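Local structure of gamma-resorcylate decarboxylase (Polaromonas, 4QRO) at residues His50-Met55 / Glu291-Ala296; Ala63-Ala68 / Ala125-Phe130. The protein probably catalyses the manganese-dependent, non-oxidative decarboxylation of gamma-resorcylate (2,6-dihydroxybenzoate) to resorcinol, as an amidohydrolase-family enzyme. All coordinates share one frame; numbering follows the deposited sequence.

Contact 1. Residues His50-Met55 / Glu291-Ala296. With ACT (acetate ion), chain L.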
loop_
_atom_site.group_PDB
_atom_site.type_symbol
_atom_site.label_atom_id
_atom_site.label_comp_id
_atom_site.label_asym_id
_atom_site.label_seq_id
_atom_site.Cartn_x
_atom_site.Cartn_y
_atom_site.Cartn_z
ATOM N N HIS A 50 -17.591 -14.557 -22.461
ATOM C CA HIS A 50 -17.446 -13.303 -21.687
ATOM C C HIS A 50 -16.668 -12.218 -22.447
ATOM O O HIS A 50 -16.080 -11.314 -21.857
ATOM C CB HIS A 50 -16.830 -13.618 -20.312
ATOM C CG HIS A 50 -17.665 -14.568 -19.514
ATOM N ND1 HIS A 50 -18.845 -14.184 -18.909
ATOM C CD2 HIS A 50 -17.542 -15.900 -19.294
ATOM C CE1 HIS A 50 -19.395 -15.231 -18.321
ATOM N NE2 HIS A 50 -18.630 -16.287 -18.548
ATOM N N GLY A 51 -16.702 -12.313 -23.774
ATOM C CA GLY A 51 -16.295 -11.221 -24.657
ATOM C C GLY A 51 -14.828 -10.893 -24.620
ATOM O O GLY A 51 -14.460 -9.726 -24.731
ATOM N N ILE A 52 -13.987 -11.912 -24.401
ATOM C CA ILE A 52 -12.532 -11.766 -24.494
ATOM C C ILE A 52 -11.999 -12.391 -25.794
ATOM O O ILE A 52 -12.177 -13.588 -26.040
ATOM C CB ILE A 52 -11.807 -12.435 -23.309
ATOM C CG1 ILE A 52 -12.286 -11.808 -21.985
ATOM C CG2 ILE A 52 -10.306 -12.261 -23.486
ATOM C CD1 ILE A 52 -11.943 -12.607 -20.759
ATOM N N GLU A 53 -11.345 -11.569 -26.602
ATOM C CA GLU A 53 -10.811 -12.002 -27.896
ATOM C C GLU A 53 -9.411 -12.580 -27.743
ATOM O O GLU A 53 -9.083 -13.557 -28.392
ATOM C CB GLU A 53 -10.788 -10.835 -28.912
ATOM C CG GLU A 53 -10.200 -11.160 -30.299
ATOM C CD GLU A 53 -10.944 -12.278 -31.046
ATOM O OE1 GLU A 53 -10.360 -12.863 -31.985
ATOM O OE2 GLU A 53 -12.107 -12.592 -30.707
ATOM N N THR A 54 -8.604 -11.971 -26.881
ATOM C CA THR A 54 -7.173 -12.261 -26.767
ATOM C C THR A 54 -6.767 -12.333 -25.312
ATOM O O THR A 54 -7.095 -11.448 -24.534
ATOM C CB THR A 54 -6.321 -11.149 -27.417
ATOM O OG1 THR A 54 -6.671 -11.006 -28.798
ATOM C CG2 THR A 54 -4.812 -11.456 -27.274
ATOM N N MET A 55 -6.101 -13.411 -24.939
ATOM C CA MET A 55 -5.395 -13.478 -23.672
ATOM C C MET A 55 -3.907 -13.512 -23.968
ATOM O O MET A 55 -3.428 -14.291 -24.810
ATOM C CB MET A 55 -5.754 -14.764 -22.897
ATOM C CG MET A 55 -7.003 -14.698 -22.052
ATOM S SD MET A 55 -7.043 -16.217 -21.077
ATOM C CE MET A 55 -8.434 -15.852 -20.001
ATOM N N GLU A 291 -8.739 -15.531 -10.186
ATOM C CA GLU A 291 -10.042 -14.883 -10.242
ATOM C C GLU A 291 -10.835 -15.444 -11.407
ATOM O O GLU A 291 -10.251 -15.856 -12.431
ATOM C CB GLU A 291 -9.903 -13.388 -10.505
ATOM C CG GLU A 291 -9.032 -12.651 -9.539
ATOM C CD GLU A 291 -9.656 -12.542 -8.180
ATOM O OE1 GLU A 291 -10.884 -12.786 -8.057
ATOM O OE2 GLU A 291 -8.895 -12.243 -7.247
ATOM N N ASN A 292 -12.157 -15.431 -11.269
ATOM C CA ASN A 292 -13.065 -15.842 -12.351
ATOM C C ASN A 292 -13.127 -14.841 -13.486
ATOM O O ASN A 292 -13.203 -13.625 -13.254
ATOM C CB ASN A 292 -14.499 -16.037 -11.849
ATOM C CG ASN A 292 -14.750 -17.410 -11.246
ATOM O OD1 ASN A 292 -13.819 -18.188 -10.979
ATOM N ND2 ASN A 292 -16.022 -17.729 -11.063
ATOM N N ILE A 293 -13.088 -15.357 -14.713
ATOM C CA ILE A 293 -13.337 -14.569 -15.900
ATOM C C ILE A 293 -14.703 -13.874 -15.826
ATOM O O ILE A 293 -14.795 -12.683 -16.134
ATOM C CB ILE A 293 -13.204 -15.417 -17.189
ATOM C CG1 ILE A 293 -11.731 -15.759 -17.444
ATOM C CG2 ILE A 293 -13.774 -14.667 -18.398
ATOM C CD1 ILE A 293 -11.523 -16.958 -18.347
ATOM N N ASP A 294 -15.760 -14.566 -15.394
ATOM C CA ASP A 294 -17.089 -13.922 -15.380
ATOM C C ASP A 294 -17.176 -12.765 -14.370
ATOM O O ASP A 294 -17.783 -11.725 -14.668
ATOM C CB ASP A 294 -18.263 -14.925 -15.239
ATOM C CG ASP A 294 -18.272 -15.697 -13.913
ATOM O OD1 ASP A 294 -17.313 -15.619 -13.123
ATOM O OD2 ASP A 294 -19.269 -16.421 -13.682
ATOM N N HIS A 295 -16.545 -12.933 -13.212
ATOM C CA HIS A 295 -16.402 -11.835 -12.208
ATOM C C HIS A 295 -15.718 -10.586 -12.795
ATOM O O HIS A 295 -16.245 -9.484 -12.700
ATOM C CB HIS A 295 -15.613 -12.285 -10.978
ATOM C CG HIS A 295 -16.326 -13.301 -10.128
ATOM N ND1 HIS A 295 -15.763 -13.840 -8.987
ATOM C CD2 HIS A 295 -17.539 -13.896 -10.268
ATOM C CE1 HIS A 295 -16.617 -14.692 -8.439
ATOM N NE2 HIS A 295 -17.693 -14.757 -9.207
ATOM N N ALA A 296 -14.562 -10.769 -13.421
ATOM C CA ALA A 296 -13.821 -9.659 -14.030
ATOM C C ALA A 296 -14.664 -8.960 -15.094
ATOM O O ALA A 296 -14.841 -7.743 -15.069
ATOM C CB ALA A 296 -12.531 -10.158 -14.629
HETATM C C ACT L . -15.852 -18.313 -14.980
HETATM O O ACT L . -14.966 -17.453 -14.917
HETATM O OXT ACT L . -16.961 -18.025 -15.478
HETATM C CH3 ACT L . -15.567 -19.694 -14.454
#
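His-50 and Asp-294 bring the two backbones closest, their CA atoms 6.3 Å apart, where the chain leaving helix 42-49 and entering strand 52-59 passes the first turn of helix 293-302. The centre of the contact is Ile-293, whose side chain meets three residues of 50-55. Its CG2 branch receives the CD1 of Ile-52 at 3.6 Å and also lies against CB of His-50. The other branch, carrying CD1, points at the end of Met-55: the methionine is extended beyond CG, and its CE meets Ile-293 CD1 tip to tip at 3.7 Å. Next to this apolar patch the imidazole of His-50 runs alongside Asp-294, and the two side chains point the same way. What lies over the ring face is the methylene and not the carboxylate: CB of Asp-294 is 3.7 Å from the ring centroid, a CH-pi contact displaced toward CE1. With chi1 at 64°, the carboxylate of Asp-294 sits between its own backbone N and carbonyl carbon; there OD1 accepts a bond from ND2 of Asn-292 (3.2 Å). An acetate, probably from the crystallisation liquor, occupies the start of the helix and takes the Asp-294 N-H on its O at 3.0 Å, with an angle of 161°. The N-terminal end of the helix dipole would be expected to favour an anion there, although the acetate OXT lies 3.3 Å from Asp-294 OD2, probably costly if both carboxylates are charged. Helix 42-49 covers the apolar patch through Met-47, which touches Ile-52 and Met-55, and Leu-46, which packs on Ile-293. The contact thus joins the start of helix 293-302 to strand 52-59, which is paired on one side with strand 4-11 and on the other with strand 95-97.

Contact 2. Residues Ala63-Ala68 / Ala125-Phe130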
loop_
_atom_site.group_PDB
_atom_site.type_symbol
_atom_site.label_atom_id
_atom_site.label_comp_id
_atom_site.label_asym_id
_atom_site.label_seq_id
_atom_site.Cartn_x
_atom_site.Cartn_y
_atom_site.Cartn_z
ATOM N N ALA A 63 7.395 -19.356 -9.769
ATOM C CA ALA A 63 8.013 -20.111 -10.883
ATOM C C ALA A 63 9.514 -19.823 -11.026
ATOM O O ALA A 63 10.297 -20.141 -10.117
ATOM C CB ALA A 63 7.251 -19.865 -12.185
ATOM N N VAL A 64 9.929 -19.174 -12.108
ATOM C CA VAL A 64 11.357 -19.031 -12.405
ATOM C C VAL A 64 12.077 -18.177 -11.369
ATOM O O VAL A 64 13.252 -18.403 -11.092
ATOM C CB VAL A 64 11.588 -18.514 -13.843
ATOM C CG1 VAL A 64 13.061 -18.271 -14.126
ATOM C CG2 VAL A 64 11.019 -19.518 -14.845
ATOM N N GLN A 65 11.361 -17.246 -10.749
ATOM C CA GLN A 65 11.961 -16.354 -9.762
ATOM C C GLN A 65 12.376 -17.019 -8.448
ATOM O O GLN A 65 13.087 -16.394 -7.615
ATOM C CB GLN A 65 11.017 -15.198 -9.469
ATOM C CG GLN A 65 11.055 -14.118 -10.539
ATOM C CD GLN A 65 10.527 -14.555 -11.883
ATOM O OE1 GLN A 65 9.342 -14.748 -12.032
ATOM N NE2 GLN A 65 11.416 -14.688 -12.889
ATOM N N ALA A 66 11.901 -18.253 -8.242
ATOM C CA ALA A 66 12.212 -19.015 -7.043
ATOM C C ALA A 66 13.246 -20.131 -7.347
ATOM O O ALA A 66 13.571 -20.911 -6.486
ATOM C CB ALA A 66 10.937 -19.609 -6.445
ATOM N N ILE A 67 13.775 -20.192 -8.558
ATOM C CA ILE A 67 14.760 -21.218 -8.883
ATOM C C ILE A 67 16.176 -20.649 -8.668
ATOM O O ILE A 67 16.699 -19.877 -9.475
ATOM C CB ILE A 67 14.542 -21.743 -10.298
ATOM C CG1 ILE A 67 13.130 -22.374 -10.412
ATOM C CG2 ILE A 67 15.664 -22.728 -10.664
ATOM C CD1 ILE A 67 12.765 -22.710 -11.845
ATOM N N ALA A 68 16.792 -21.058 -7.571
ATOM C CA ALA A 68 17.980 -20.379 -7.058
ATOM C C ALA A 68 19.248 -20.727 -7.816
ATOM O O ALA A 68 20.222 -19.983 -7.776
ATOM C CB ALA A 68 18.136 -20.663 -5.597
ATOM N N ALA A 125 7.443 -9.421 -21.376
ATOM C CA ALA A 125 7.911 -10.361 -20.358
ATOM C C ALA A 125 7.069 -10.194 -19.105
ATOM O O ALA A 125 6.558 -9.101 -18.852
ATOM C CB ALA A 125 9.354 -10.082 -20.034
ATOM N N LEU A 126 6.885 -11.278 -18.356
ATOM C CA LEU A 126 6.257 -11.198 -17.042
ATOM C C LEU A 126 7.176 -11.846 -16.029
ATOM O O LEU A 126 7.664 -12.957 -16.230
ATOM C CB LEU A 126 4.863 -11.832 -17.027
ATOM C CG LEU A 126 4.101 -11.680 -15.682
ATOM C CD1 LEU A 126 2.605 -11.415 -15.889
ATOM C CD2 LEU A 126 4.309 -12.880 -14.774
ATOM N N VAL A 127 7.419 -11.130 -14.940
ATOM C CA VAL A 127 8.350 -11.557 -13.911
ATOM C C VAL A 127 7.743 -11.342 -12.524
ATOM O O VAL A 127 7.189 -10.286 -12.242
ATOM C CB VAL A 127 9.688 -10.798 -14.032
ATOM C CG1 VAL A 127 10.597 -11.054 -12.831
ATOM C CG2 VAL A 127 10.379 -11.149 -15.349
ATOM N N ASN A 128 7.900 -12.343 -11.660
ATOM C CA ASN A 128 7.252 -12.357 -10.374
ATOM C C ASN A 128 8.131 -11.758 -9.308
ATOM O O ASN A 128 8.663 -12.454 -8.419
ATOM C CB ASN A 128 6.815 -13.768 -10.027
ATOM C CG ASN A 128 5.942 -14.385 -11.109
ATOM O OD1 ASN A 128 4.859 -13.870 -11.429
ATOM N ND2 ASN A 128 6.419 -15.495 -11.691
ATOM N N GLY A 129 8.270 -10.443 -9.386
ATOM C CA GLY A 129 9.022 -9.726 -8.379
ATOM C C GLY A 129 10.481 -10.148 -8.330
ATOM O O GLY A 129 11.056 -10.586 -9.338
ATOM N N PHE A 130 11.079 -10.034 -7.145
ATOM C CA PHE A 130 12.500 -10.319 -6.975
ATOM C C PHE A 130 12.871 -11.758 -7.282
ATOM O O PHE A 130 12.038 -12.681 -7.210
ATOM C CB PHE A 130 12.946 -10.000 -5.539
ATOM C CG PHE A 130 12.278 -10.849 -4.489
ATOM C CD1 PHE A 130 12.783 -12.099 -4.157
ATOM C CD2 PHE A 130 11.160 -10.384 -3.806
ATOM C CE1 PHE A 130 12.162 -12.887 -3.200
ATOM C CE2 PHE A 130 10.539 -11.164 -2.848
ATOM C CZ PHE A 130 11.034 -12.418 -2.540
HETATM O O HOH W 1 9.559 -14.759 -15.529
#
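Gln-65 lays its amide across strand 125-128 near Val-127 and Asn-128, where OE1 accepts the backbone N-H of Asn-128 at 2.8 Å. The N-H...O angle is a nearly straight 165°, yet the donor stands 57° out of the carbonyl plane, above the amide and not on a lone pair. ND2 of Asn-128 is 3.0 Å from the same OE1, the two amide planes being turned 50° apart. The side chain of Val-127 crosses that of Gln-65 at about a right angle and sets CG1 3.6 Å from Gln-65 CD. A bend at chi2 turns the amide along the strand toward Val-127 and Leu-126, while CG lies against the carbonyl oxygens of Asn-128 and Gly-129, and CB against that of Phe-130. NE2 of Gln-65 reaches the strand through a water, which accepts from it and donates to Leu-126 O at 2.7 Å. Strand 125-128 belongs to the parallel sheet of the amidohydrolase barrel, and toward its C-terminal end, the side on which the active site of such barrels lies, Asn-128 is the centre of an inverse gamma turn. Gln-65 itself is carried by the short 3-10 turn 64-66 in the loop between strand 52-59 and helix 70-90. Farther out, Arg-166 NH1 bonds to Phe-130 O and weakly to Gln-65 O, tying both segments together, and Asn-128 ND2 makes weak bonds to the carbonyls of Asn-60 and Pro-62.

Contacts 1 and 2 do not touch: their centres are 25 Å apart and their nearest atoms about 11 Å. Along the chain, contact 2 is nested within the span of chain closed by contact 1, and strand 52-59 runs from the first toward the loop that carries 63-68. They differ in their relation to the active site. In contact 2 the side chain of Asn-128 comes within about 6 Å of the bound 2-nitrobenzene-1,3-diol and about 7 Å of the manganese ion, beside the metal ligand His-164. In contact 1 the side chain of Met-55 stays about 12 Å from the manganese, although residues 291-296 directly follow Phe-290 of the inhibitor pocket.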